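Local coordinates for receptor-type adenylate cyclase gresag 4.3 (Trypanosoma brucei, PDB 1FX4), which converts ATP to cyclic AMP and diphosphate with magnesium, through the class III catalytic domain of a trypanosomal membrane receptor-type cyclase, at residues L83-R87 with L88-T92. Residues are numbered along the deposited sequence; the frame is centred on the assembly and turned at random.
Unlike the reference sequence in segment 83-87: Cys84 (reference Arg).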
# COMPACT_ATOMS: atom_id res chain seq x y z
N LEU A 83 11.46 2.82 -21.24
CA LEU A 83 12.43 2.24 -22.16
C LEU A 83 13.18 1.04 -21.56
O LEU A 83 13.38 0.03 -22.24
CB LEU A 83 13.41 3.31 -22.63
CG LEU A 83 12.76 4.35 -23.55
CD1 LEU A 83 13.65 5.57 -23.69
CD2 LEU A 83 12.46 3.72 -24.93
N CYS A 84 13.59 1.15 -20.30
CA CYS A 84 14.32 0.08 -19.63
C CYS A 84 13.45 -1.16 -19.52
O CYS A 84 13.87 -2.26 -19.85
CB CYS A 84 14.77 0.53 -18.23
SG CYS A 84 16.19 1.71 -18.26
N PHE A 85 12.21 -0.98 -19.08
CA PHE A 85 11.28 -2.10 -18.95
C PHE A 85 10.99 -2.75 -20.30
O PHE A 85 10.86 -3.97 -20.40
CB PHE A 85 9.98 -1.63 -18.30
CG PHE A 85 10.03 -1.61 -16.80
CD1 PHE A 85 10.88 -0.75 -16.12
CD2 PHE A 85 9.21 -2.46 -16.06
CE1 PHE A 85 10.93 -0.74 -14.72
CE2 PHE A 85 9.26 -2.46 -14.66
CZ PHE A 85 10.11 -1.59 -13.99
N LEU A 86 10.93 -1.94 -21.36
CA LEU A 86 10.67 -2.46 -22.70
C LEU A 86 11.86 -3.28 -23.22
O LEU A 86 11.68 -4.33 -23.82
CB LEU A 86 10.40 -1.31 -23.69
CG LEU A 86 10.42 -1.67 -25.19
CD1 LEU A 86 9.32 -2.69 -25.51
CD2 LEU A 86 10.25 -0.42 -26.01
N ARG A 87 13.06 -2.78 -22.96
CA ARG A 87 14.27 -3.44 -23.44
C ARG A 87 14.75 -4.65 -22.66
O ARG A 87 15.42 -5.52 -23.21
CB ARG A 87 15.40 -2.41 -23.60
CG ARG A 87 15.07 -1.37 -24.68
CD ARG A 87 16.08 -0.21 -24.72
NE ARG A 87 15.69 0.78 -25.73
CZ ARG A 87 16.00 2.08 -25.69
NH1 ARG A 87 16.72 2.57 -24.69
NH2 ARG A 87 15.56 2.89 -26.65
N LEU A 88 14.36 -4.75 -21.38
CA LEU A 88 14.77 -5.88 -20.56
C LEU A 88 14.23 -7.23 -21.04
O LEU A 88 13.10 -7.31 -21.51
CB LEU A 88 14.31 -5.68 -19.12
CG LEU A 88 14.93 -6.73 -18.20
CD1 LEU A 88 15.89 -6.04 -17.24
CD2 LEU A 88 13.86 -7.49 -17.44
N ASP A 89 15.05 -8.28 -20.95
CA ASP A 89 14.60 -9.62 -21.30
C ASP A 89 14.02 -10.17 -20.01
O ASP A 89 14.75 -10.48 -19.07
CB ASP A 89 15.75 -10.51 -21.77
CG ASP A 89 15.34 -11.98 -21.95
OD1 ASP A 89 14.12 -12.30 -21.91
OD2 ASP A 89 16.23 -12.83 -22.15
N TRP A 90 12.69 -10.26 -19.97
CA TRP A 90 11.96 -10.75 -18.80
C TRP A 90 12.00 -12.26 -18.66
O TRP A 90 11.55 -12.81 -17.65
CB TRP A 90 10.52 -10.25 -18.85
CG TRP A 90 10.43 -8.77 -18.72
CD1 TRP A 90 10.50 -7.85 -19.72
CD2 TRP A 90 10.31 -8.03 -17.50
NE1 TRP A 90 10.43 -6.58 -19.20
CE2 TRP A 90 10.31 -6.66 -17.84
CE3 TRP A 90 10.19 -8.39 -16.15
CZ2 TRP A 90 10.20 -5.65 -16.88
CZ3 TRP A 90 10.09 -7.39 -15.19
CH2 TRP A 90 10.10 -6.03 -15.57
N GLU A 91 12.53 -12.92 -19.70
CA GLU A 91 12.67 -14.38 -19.71
C GLU A 91 11.33 -15.11 -19.69
O GLU A 91 11.23 -16.21 -19.16
CB GLU A 91 13.55 -14.87 -18.56
CG GLU A 91 14.96 -14.30 -18.54
CD GLU A 91 15.75 -14.76 -17.32
OE1 GLU A 91 15.56 -15.92 -16.90
OE2 GLU A 91 16.55 -13.96 -16.77
N THR A 92 10.31 -14.47 -20.24
CA THR A 92 8.98 -15.06 -20.31
C THR A 92 8.11 -14.22 -21.22
O THR A 92 8.33 -13.02 -21.37
CB THR A 92 8.31 -15.13 -18.90
OG1 THR A 92 7.03 -15.74 -19.02
CG2 THR A 92 8.12 -13.72 -18.30
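The indole of Trp90 meets the helix end with its edge: Phe85 O lies close to the ring plane, while CD2 of Leu88 sits 3.6 Å above one face, over the ring centre. The benzene half of the indole runs obliquely past the Phe85 ring, planes at 46°, and Trp90 CZ2 approaches Phe85 CD2 to 3.4 Å. Leu83 CD2 lies against one face of the exposed Arg87 guanidinium, near its rim.

The example illustrates how the last carbonyls of a helix can be satisfied once the chain leaves it. Leu88 N still reaches back to Cys84 O at 3.0 Å, but Leu88 then leaves helical geometry, and Trp90 NE1 takes up Phe85 O in a nearly straight bond of 2.9 Å, in the carbonyl plane. With CG of Leu88 anti to the backbone N (chi1 -170°), its CD2 branch is carried away from the helix and out over the indole. Just beyond, Asp89 OD1 accepts Glu91 N at 2.8 Å from above the carboxylate plane, an Asx turn.

Helix 34-51 covers this corner of the catalytic domain, with Leu44 touching both Phe85 and Leu88. Asn130 ND2 binds Leu86 O, another carbonyl of the final turn. A buried indole N-H is thus paired with a main-chain oxygen at the helix end, which ties the loop to helix 71-87 and, together with Leu88 CD2, helps to fix the indole's rotation.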